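Local coordinates for protein beta-lactamase (Burkholderia cenocepacia, PDB 5E2G) that probably hydrolyses beta-lactams to substituted beta-amino acids and is a member of the class-C beta-lactamase family, at residues V63-T68 / Q217-V222; A72-E77 / Q247-R252; L171-L176 / T185-P190. All blocks are in the same frame, centred on the assembly; numbering follows the deposited sequence.

How the interactions relate
Interactions 1 and 2 share helix 64-77: its first turn packs against helix 216-220 and the residues just after it in interaction 1, and its last residues against helix 244-252 in interaction 2, with the two centres about 16 Å apart. Interaction 1 is the core contact, almost wholly buried and held by hydroxyl-to-backbone bonds. Interaction 2 begins with a buried alanine and serine and runs out to charged side chains at the surface. Interaction 3 ties helix 168-180 to the loop after it, using a carboxylate with water on one side. It also meets the others: Met172 and Ile187 pack on Leu67 and Val222 of interaction 1, and Arg175 forms a salt bridge with Asp74 of interaction 2.

Interaction 1 of 3, residues V63-T68 / Q217-V222; sequences VSKTLT and QPAYGV
Ser64, Val222 and Pro218 bury more surface than any other residues where the first turn of helix 64-77 meets residues 217-222. Ser64 points at the other segment, and its hydroxyl lies beside its own backbone N (chi1 -57°). There it receives the backbone N-H of Val222, with Val222 N to Ser64 OG at 3.0 Å and a fairly straight N-H...O angle of 156°. The same oxygen is hydrogen-bonded to the carbonyl of Gly61, so the hydroxyl bridges two backbone groups.

Val222 then closes over the serine with its side chain. Its CG2 branch, the one beside its backbone N, lies 3.6 Å from Ser64 CB. That methyl also reaches Leu67, whose CD1 is 3.9 Å from Val222 CG2, the two side chains crossing at about a right angle. Backbone hydrogen bonds join Val222 to Ile60, just beyond the ends of the short paired strands 58-59 and 223-224.

Pro218 contributes chiefly through its carbonyl. Thr68 OG1 donates to Pro218 O over 2.9 Å, in the carbonyl plane and on a lone pair (C=O...donor angle 122°). One residue further along, Ala219 O lies alongside the extended chain of Lys65, 3.2 Å from Lys65 CG. Lys65 NZ continues to weak hydrogen bonds with Ser62 and Asn150; Ser62 and Lys65 fit the SxxK pattern found at a helix start in serine beta-lactamases and penicillin-binding proteins.

Pro218 O and Val222 N are an i, i+4 pair that a continuing alpha-helix would join, yet here Pro218 O and Val222 N stand 7.1 Å apart. The hydroxyls of Thr68 and Ser64 take up these two polar atoms, so side chains of one helix bond, in a buried setting, two polar atoms that are not joined to each other where the other helix gives way to a turn.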
loop_
_atom_site.group_PDB
_atom_site.type_symbol
_atom_site.label_atom_id
_atom_site.label_comp_id
_atom_site.label_asym_id
_atom_site.label_seq_id
_atom_site.Cartn_x
_atom_site.Cartn_y
_atom_site.Cartn_z
ATOM N N VAL A 63 -2.898 -0.157 0.120
ATOM C CA VAL A 63 -1.616 -0.771 -0.190
ATOM C C VAL A 63 -1.247 -0.481 -1.642
ATOM O O VAL A 63 -0.065 -0.496 -2.000
ATOM C CB VAL A 63 -1.651 -2.286 0.116
ATOM C CG1 VAL A 63 -0.304 -2.924 -0.178
ATOM C CG2 VAL A 63 -2.032 -2.529 1.570
ATOM N N SER A 64 -2.241 -0.178 -2.486
ATOM C CA SER A 64 -1.971 0.317 -3.834
ATOM C C SER A 64 -0.955 1.452 -3.814
ATOM O O SER A 64 -0.075 1.522 -4.672
ATOM C CB SER A 64 -3.269 0.800 -4.488
ATOM O OG SER A 64 -4.259 -0.208 -4.529
ATOM N N LYS A 65 -1.053 2.338 -2.825
ATOM C CA LYS A 65 -0.176 3.500 -2.754
ATOM C C LYS A 65 1.296 3.128 -2.590
ATOM O O LYS A 65 2.164 3.947 -2.902
ATOM C CB LYS A 65 -0.616 4.400 -1.605
ATOM C CG LYS A 65 -2.110 4.656 -1.542
ATOM C CD LYS A 65 -2.513 5.238 -0.180
ATOM C CE LYS A 65 -3.994 5.647 -0.145
ATOM N NZ LYS A 65 -4.364 6.298 1.147
ATOM N N THR A 66 1.609 1.924 -2.100
ATOM C CA THR A 66 3.014 1.539 -2.046
ATOM C C THR A 66 3.580 1.340 -3.445
ATOM O O THR A 66 4.760 1.621 -3.676
ATOM C CB THR A 66 3.221 0.274 -1.200
ATOM O OG1 THR A 66 2.545 -0.842 -1.783
ATOM C CG2 THR A 66 2.719 0.491 0.222
ATOM N N LEU A 67 2.752 0.883 -4.393
ATOM C CA LEU A 67 3.229 0.703 -5.761
ATOM C C LEU A 67 3.334 2.035 -6.482
ATOM O O LEU A 67 4.287 2.265 -7.234
ATOM C CB LEU A 67 2.304 -0.253 -6.515
ATOM C CG LEU A 67 2.379 -1.679 -5.958
ATOM C CD1 LEU A 67 1.058 -2.415 -6.132
ATOM C CD2 LEU A 67 3.518 -2.437 -6.617
ATOM N N THR A 68 2.367 2.921 -6.249
ATOM C CA THR A 68 2.468 4.288 -6.746
ATOM C C THR A 68 3.735 4.970 -6.236
ATOM O O THR A 68 4.453 5.617 -7.004
ATOM C CB THR A 68 1.229 5.076 -6.332
ATOM O OG1 THR A 68 0.058 4.412 -6.825
ATOM C CG2 THR A 68 1.280 6.475 -6.904
ATOM N N GLN A 217 -7.248 5.109 -9.383
ATOM C CA GLN A 217 -6.154 4.201 -9.717
ATOM C C GLN A 217 -4.946 4.400 -8.814
ATOM O O GLN A 217 -4.431 3.400 -8.281
ATOM C CB GLN A 217 -5.778 4.367 -11.189
ATOM C CG GLN A 217 -6.862 5.000 -12.025
ATOM C CD GLN A 217 -6.432 5.212 -13.453
ATOM O OE1 GLN A 217 -5.772 6.201 -13.774
ATOM N NE2 GLN A 217 -6.796 4.277 -14.325
ATOM N N PRO A 218 -4.444 5.624 -8.589
ATOM C CA PRO A 218 -3.220 5.750 -7.787
ATOM C C PRO A 218 -3.428 5.459 -6.316
ATOM O O PRO A 218 -2.472 5.058 -5.644
ATOM C CB PRO A 218 -2.794 7.213 -8.010
ATOM C CG PRO A 218 -3.640 7.728 -9.117
ATOM C CD PRO A 218 -4.907 6.948 -9.046
ATOM N N ALA A 219 -4.639 5.636 -5.794
ATOM C CA ALA A 219 -4.855 5.547 -4.358
ATOM C C ALA A 219 -5.296 4.163 -3.904
ATOM O O ALA A 219 -4.924 3.730 -2.809
ATOM C CB ALA A 219 -5.887 6.592 -3.922
ATOM N N TYR A 220 -6.081 3.454 -4.715
ATOM C CA TYR A 220 -6.607 2.165 -4.256
ATOM C C TYR A 220 -6.999 1.250 -5.409
ATOM O O TYR A 220 -7.825 0.357 -5.200
ATOM C CB TYR A 220 -7.816 2.386 -3.345
ATOM C CG TYR A 220 -8.883 3.294 -3.934
ATOM C CD1 TYR A 220 -8.855 4.668 -3.707
ATOM C CD2 TYR A 220 -9.928 2.777 -4.710
ATOM C CE1 TYR A 220 -9.827 5.507 -4.237
ATOM C CE2 TYR A 220 -10.913 3.613 -5.243
ATOM C CZ TYR A 220 -10.853 4.980 -4.999
ATOM O OH TYR A 220 -11.810 5.828 -5.514
ATOM N N GLY A 221 -6.451 1.438 -6.603
ATOM C CA GLY A 221 -6.926 0.744 -7.779
ATOM C C GLY A 221 -6.371 -0.639 -8.010
ATOM O O GLY A 221 -6.760 -1.273 -8.993
ATOM N N VAL A 222 -5.493 -1.141 -7.142
ATOM C CA VAL A 222 -4.805 -2.399 -7.414
ATOM C C VAL A 222 -5.667 -3.578 -6.981
ATOM O O VAL A 222 -6.151 -3.642 -5.843
ATOM C CB VAL A 222 -3.428 -2.446 -6.731
ATOM C CG1 VAL A 222 -2.790 -3.790 -6.987
ATOM C CG2 VAL A 222 -2.529 -1.339 -7.249
#

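Interaction 2 of 3, residues A72-E77 / Q247-R252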
loop_
_atom_site.group_PDB
_atom_site.type_symbol
_atom_site.label_atom_id
_atom_site.label_comp_id
_atom_site.label_asym_id
_atom_site.label_seq_id
_atom_site.Cartn_x
_atom_site.Cartn_y
_atom_site.Cartn_z
ATOM N N ALA A 72 6.892 6.601 -8.414
ATOM C CA ALA A 72 7.395 7.958 -8.234
ATOM C C ALA A 72 8.864 7.940 -7.859
ATOM O O ALA A 72 9.642 8.785 -8.313
ATOM C CB ALA A 72 6.581 8.688 -7.168
ATOM N N SER A 73 9.256 6.976 -7.028
ATOM C CA SER A 73 10.653 6.799 -6.666
ATOM C C SER A 73 11.488 6.447 -7.890
ATOM O O SER A 73 12.624 6.916 -8.038
ATOM C CB SER A 73 10.753 5.716 -5.590
ATOM O OG SER A 73 12.053 5.613 -5.061
ATOM N N ASP A 74 10.932 5.650 -8.799
ATOM C CA ASP A 74 11.669 5.320 -10.011
ATOM C C ASP A 74 11.850 6.540 -10.910
ATOM O O ASP A 74 12.947 6.780 -11.423
ATOM C CB ASP A 74 10.972 4.205 -10.771
ATOM C CG ASP A 74 11.796 3.733 -11.925
ATOM O OD1 ASP A 74 12.749 2.956 -11.682
ATOM O OD2 ASP A 74 11.494 4.129 -13.074
ATOM N N ALA A 75 10.777 7.304 -11.135
ATOM C CA ALA A 75 10.905 8.566 -11.857
ATOM C C ALA A 75 11.984 9.448 -11.242
ATOM O O ALA A 75 12.811 10.023 -11.958
ATOM C CB ALA A 75 9.562 9.296 -11.873
ATOM N N GLN A 76 11.999 9.559 -9.913
ATOM C CA GLN A 76 13.030 10.349 -9.253
ATOM C C GLN A 76 14.410 9.804 -9.581
ATOM O O GLN A 76 15.339 10.573 -9.859
ATOM C CB GLN A 76 12.782 10.363 -7.742
ATOM C CG GLN A 76 13.503 11.462 -6.983
ATOM C CD GLN A 76 14.925 11.086 -6.634
ATOM O OE1 GLN A 76 15.240 9.907 -6.470
ATOM N NE2 GLN A 76 15.800 12.083 -6.526
ATOM N N GLU A 77 14.549 8.471 -9.589
ATOM C CA GLU A 77 15.843 7.848 -9.861
ATOM C C GLU A 77 16.308 8.128 -11.280
ATOM O O GLU A 77 17.516 8.196 -11.537
ATOM C CB GLU A 77 15.777 6.336 -9.631
ATOM C CG GLU A 77 15.904 5.895 -8.177
ATOM C CD GLU A 77 17.164 6.418 -7.497
ATOM O OE1 GLU A 77 17.027 7.240 -6.568
ATOM O OE2 GLU A 77 18.284 6.022 -7.902
ATOM N N GLN A 247 15.592 -1.308 -8.392
ATOM C CA GLN A 247 15.986 -1.786 -7.071
ATOM C C GLN A 247 16.327 -0.627 -6.149
ATOM O O GLN A 247 15.866 -0.582 -5.004
ATOM C CB GLN A 247 17.172 -2.735 -7.167
ATOM C CG GLN A 247 17.509 -3.365 -5.825
ATOM C CD GLN A 247 16.447 -4.348 -5.358
ATOM O OE1 GLN A 247 16.476 -5.526 -5.723
ATOM N NE2 GLN A 247 15.499 -3.872 -4.557
ATOM N N ARG A 248 17.150 0.315 -6.631
ATOM C CA ARG A 248 17.405 1.538 -5.871
ATOM C C ARG A 248 16.108 2.281 -5.579
ATOM O O ARG A 248 15.880 2.726 -4.446
ATOM C CB ARG A 248 18.368 2.448 -6.630
ATOM C CG ARG A 248 19.729 1.823 -6.892
ATOM C CD ARG A 248 20.750 2.841 -7.397
ATOM N NE ARG A 248 20.413 3.393 -8.712
ATOM C CZ ARG A 248 20.879 2.927 -9.869
ATOM N NH1 ARG A 248 21.710 1.893 -9.881
ATOM N NH2 ARG A 248 20.513 3.497 -11.014
ATOM N N ALA A 249 15.239 2.410 -6.590
ATOM C CA ALA A 249 13.966 3.093 -6.398
ATOM C C ALA A 249 13.162 2.446 -5.284
ATOM O O ALA A 249 12.590 3.143 -4.438
ATOM C CB ALA A 249 13.164 3.092 -7.697
ATOM N N ILE A 250 13.123 1.114 -5.257
ATOM C CA ILE A 250 12.344 0.410 -4.244
ATOM C C ILE A 250 12.917 0.664 -2.857
ATOM O O ILE A 250 12.179 0.950 -1.906
ATOM C CB ILE A 250 12.287 -1.093 -4.560
ATOM C CG1 ILE A 250 11.358 -1.353 -5.742
ATOM C CG2 ILE A 250 11.816 -1.871 -3.345
ATOM C CD1 ILE A 250 11.424 -2.773 -6.252
ATOM N N GLU A 251 14.239 0.560 -2.715
ATOM C CA GLU A 251 14.825 0.755 -1.392
ATOM C C GLU A 251 14.582 2.175 -0.892
ATOM O O GLU A 251 14.309 2.385 0.295
ATOM C CB GLU A 251 16.320 0.433 -1.404
ATOM C CG GLU A 251 16.879 0.300 0.007
ATOM C CD GLU A 251 18.365 -0.023 0.058
ATOM O OE1 GLU A 251 19.031 0.028 -1.000
ATOM O OE2 GLU A 251 18.868 -0.327 1.162
ATOM N N ARG A 252 14.624 3.156 -1.795
ATOM C CA ARG A 252 14.474 4.550 -1.409
ATOM C C ARG A 252 13.072 4.883 -0.910
ATOM O O ARG A 252 12.910 5.884 -0.208
ATOM C CB ARG A 252 14.851 5.438 -2.587
ATOM C CG ARG A 252 15.604 6.678 -2.196
ATOM C CD ARG A 252 16.346 7.255 -3.382
ATOM N NE ARG A 252 16.552 8.686 -3.226
ATOM C CZ ARG A 252 17.645 9.227 -2.703
ATOM N NH1 ARG A 252 17.736 10.546 -2.598
ATOM N NH2 ARG A 252 18.645 8.455 -2.285
#
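Ala249 faces Asp74 where helix 64-77 and helix 244-252 cross, a helix-helix packing of the class-C beta-lactamase fold that sets the C-terminal end of helix 64-77 against the helix leading into strand 256-260 of the large antiparallel sheet. The short axes come within 8.2 Å, and their N-to-C directions differ by 123°, so the helices run closer to antiparallel than to parallel.

The apolar part is small and close. Ala249 CB is 3.5 Å from Asp74 CA, so the methyl rests on the main chain of the other helix. Glu77 adds its aliphatic portion, with Glu77 CG 3.8 Å from Ala249 CA. The carboxylate of Asp74 turns to other partners, Arg245 and Arg175, with which it forms salt bridges.

One short hydrogen bond accompanies this packing. Ser73 swings its hydroxyl to the side opposite its backbone N (chi1 -172°), which directs it at the main chain of helix 244-252. Ser73 OG donates to Ala249 O over 2.6 Å, approaching the carbonyl from the side and somewhat tilted from its plane.

Charges occupy the more exposed part of the contact, where Glu77 stands between Arg248 and Arg252 in a salt-bridge network. A bend in the middle of the Glu77 side chain presents one carboxylate oxygen to each arginine. The Arg248 contact is a weak hydrogen bond at the guanidinium edge: Arg248 NE to Glu77 OE2 is 3.5 Å, with an N-H...O angle of 159°. The Arg252 contact is long and purely electrostatic, Glu77 OE1 lying 3.7 Å from Arg252 NE and well out of the guanidinium plane. No N-H of Arg252 is aimed at that oxygen; its closest approach to the arginine is instead to a methylene carbon, Arg252 CD, at 3.3 Å.

Interaction 3 of 3, residues L171-L176 / T185-P190; sequences LMEQRL and TYINVP
Glu173 reaches from helix 168-180 to the loop that follows it and divides the contact with its two carboxylate oxygens, OE2 gripped by the loop backbone and OE1 turned to water. On the tight side, OE2 accepts two consecutive backbone N-H groups. Ile187 N is 2.7 Å from Glu173 OE2 and uses the anti lone pair, though the bond is bent, with an N-H...O angle of 133°. Asn188 N, 3.0 Å from Glu173 OE2, makes the straighter bond, at 161°, and arrives on the syn side, 26° out of the carboxylate plane. The side chain is extended beyond CG, which carries the carboxylate across to the loop.

Next to this grip is a buried apolar patch. Ile187 CG1 lies 3.9 Å from CB of residue Met172, which is present as selenomethionine, and the same isoleucine also packs on Val222 of the neighbouring core.

The other side is looser and bridged by solvent. One water donates to Glu173 OE1 at 3.1 Å and to Asn188 OD1 at 2.9 Å. A second water lies 2.7 Å from Glu173 OE1 and also donates to the carbonyl of Asn188. Asn188 is exposed, and its side-chain OD1 reaches Glu173 through the first water, while its backbone N bonds the carboxylate directly.

With two backbone N-H groups on one oxygen and two water donors on the other, the carboxylate is surrounded by donors, a setting consistent with an ionised glutamate. One side chain thereby ties two successive peptide N-H groups of an irregular loop to the helix, alongside the bonds that Arg223 makes to Tyr186 and Ile187.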
loop_
_atom_site.group_PDB
_atom_site.type_symbol
_atom_site.label_atom_id
_atom_site.label_comp_id
_atom_site.label_asym_id
_atom_site.label_seq_id
_atom_site.Cartn_x
_atom_site.Cartn_y
_atom_site.Cartn_z
ATOM N N LEU A 171 1.611 3.028 -17.104
ATOM C CA LEU A 171 2.875 2.967 -16.377
ATOM C C LEU A 171 2.884 1.836 -15.361
ATOM O O LEU A 171 3.926 1.230 -15.111
ATOM C CB LEU A 171 3.138 4.294 -15.674
ATOM C CG LEU A 171 3.610 5.478 -16.518
ATOM C CD1 LEU A 171 3.480 6.773 -15.740
ATOM C CD2 LEU A 171 5.042 5.250 -16.967
HETATM N N MSE A 172 1.742 1.537 -14.764
HETATM C CA MSE A 172 1.681 0.489 -13.764
HETATM C C MSE A 172 1.717 -0.901 -14.411
HETATM O O MSE A 172 2.464 -1.775 -13.979
HETATM C CB MSE A 172 0.426 0.660 -12.920
HETATM C CG MSE A 172 0.381 1.976 -12.172
HETATM SE SE MSE A 172 1.665 2.119 -10.697
HETATM C CE MSE A 172 0.570 1.325 -9.298
ATOM N N GLU A 173 0.921 -1.096 -15.460
ATOM C CA GLU A 173 0.765 -2.421 -16.048
ATOM C C GLU A 173 1.831 -2.761 -17.090
ATOM O O GLU A 173 2.159 -3.941 -17.258
ATOM C CB GLU A 173 -0.642 -2.541 -16.649
ATOM C CG GLU A 173 -1.737 -2.243 -15.605
ATOM C CD GLU A 173 -3.161 -2.514 -16.081
ATOM O OE1 GLU A 173 -3.420 -2.492 -17.306
ATOM O OE2 GLU A 173 -4.028 -2.754 -15.219
ATOM N N GLN A 174 2.394 -1.775 -17.781
ATOM C CA GLN A 174 3.397 -2.047 -18.801
ATOM C C GLN A 174 4.815 -1.750 -18.341
ATOM O O GLN A 174 5.762 -2.035 -19.082
ATOM C CB GLN A 174 3.099 -1.246 -20.077
ATOM C CG GLN A 174 1.677 -1.379 -20.592
ATOM C CD GLN A 174 1.286 -2.818 -20.882
ATOM O OE1 GLN A 174 2.115 -3.634 -21.293
ATOM N NE2 GLN A 174 0.017 -3.138 -20.662
ATOM N N ARG A 175 4.985 -1.179 -17.149
ATOM C CA ARG A 175 6.300 -0.796 -16.659
ATOM C C ARG A 175 6.551 -1.422 -15.299
ATOM O O ARG A 175 7.364 -2.337 -15.183
ATOM C CB ARG A 175 6.409 0.724 -16.574
ATOM C CG ARG A 175 7.807 1.295 -16.661
ATOM C CD ARG A 175 7.863 2.829 -16.372
ATOM N NE ARG A 175 9.172 3.298 -15.909
ATOM C CZ ARG A 175 10.258 3.407 -16.670
ATOM N NH1 ARG A 175 10.215 3.066 -17.953
ATOM N NH2 ARG A 175 11.395 3.842 -16.141
ATOM N N LEU A 176 5.853 -0.952 -14.263
ATOM C CA LEU A 176 6.194 -1.354 -12.900
ATOM C C LEU A 176 5.929 -2.838 -12.664
ATOM O O LEU A 176 6.833 -3.579 -12.264
ATOM C CB LEU A 176 5.427 -0.505 -11.884
ATOM C CG LEU A 176 5.749 -0.844 -10.424
ATOM C CD1 LEU A 176 7.204 -0.547 -10.123
ATOM C CD2 LEU A 176 4.850 -0.126 -9.432
ATOM N N THR A 185 -1.544 -8.756 -11.592
ATOM C CA THR A 185 -1.734 -7.507 -10.876
ATOM C C THR A 185 -2.269 -6.483 -11.865
ATOM O O THR A 185 -1.707 -6.324 -12.952
ATOM C CB THR A 185 -0.417 -7.024 -10.253
ATOM O OG1 THR A 185 0.089 -8.027 -9.369
ATOM C CG2 THR A 185 -0.628 -5.742 -9.479
ATOM N N TYR A 186 -3.355 -5.803 -11.500
ATOM C CA TYR A 186 -4.056 -4.937 -12.439
ATOM C C TYR A 186 -4.513 -3.651 -11.775
ATOM O O TYR A 186 -4.915 -3.648 -10.610
ATOM C CB TYR A 186 -5.282 -5.643 -13.037
ATOM C CG TYR A 186 -4.966 -7.025 -13.542
ATOM C CD1 TYR A 186 -4.265 -7.205 -14.732
ATOM C CD2 TYR A 186 -5.346 -8.149 -12.824
ATOM C CE1 TYR A 186 -3.961 -8.469 -15.198
ATOM C CE2 TYR A 186 -5.052 -9.417 -13.284
ATOM C CZ TYR A 186 -4.355 -9.571 -14.469
ATOM O OH TYR A 186 -4.054 -10.833 -14.922
ATOM N N ILE A 187 -4.452 -2.558 -12.532
ATOM C CA ILE A 187 -5.303 -1.412 -12.241
ATOM C C ILE A 187 -6.677 -1.624 -12.857
ATOM O O ILE A 187 -7.710 -1.436 -12.205
ATOM C CB ILE A 187 -4.648 -0.115 -12.755
ATOM C CG1 ILE A 187 -3.323 0.147 -12.037
ATOM C CG2 ILE A 187 -5.588 1.064 -12.594
ATOM C CD1 ILE A 187 -3.459 0.309 -10.543
ATOM N N ASN A 188 -6.700 -2.035 -14.122
ATOM C CA ASN A 188 -7.912 -2.405 -14.845
ATOM C C ASN A 188 -7.875 -3.912 -15.068
ATOM O O ASN A 188 -7.007 -4.414 -15.786
ATOM C CB ASN A 188 -7.998 -1.651 -16.168
ATOM C CG ASN A 188 -7.991 -0.156 -15.977
ATOM O OD1 ASN A 188 -7.089 0.542 -16.447
ATOM N ND2 ASN A 188 -8.991 0.351 -15.265
ATOM N N VAL A 189 -8.799 -4.627 -14.443
ATOM C CA VAL A 189 -8.807 -6.088 -14.563
ATOM C C VAL A 189 -9.326 -6.475 -15.946
ATOM O O VAL A 189 -10.413 -6.018 -16.344
ATOM C CB VAL A 189 -9.661 -6.710 -13.460
ATOM C CG1 VAL A 189 -9.707 -8.225 -13.617
ATOM C CG2 VAL A 189 -9.112 -6.334 -12.085
ATOM N N PRO A 190 -8.606 -7.308 -16.696
ATOM C CA PRO A 190 -9.018 -7.637 -18.065
ATOM C C PRO A 190 -10.175 -8.622 -18.090
ATOM O O PRO A 190 -10.461 -9.312 -17.114
ATOM C CB PRO A 190 -7.762 -8.267 -18.674
ATOM C CG PRO A 190 -6.662 -8.025 -17.702
ATOM C CD PRO A 190 -7.306 -7.907 -16.368
HETATM O O HOH W 1 -5.172 -0.219 -18.546
HETATM O O HOH W 2 -5.739 -3.708 -17.807
#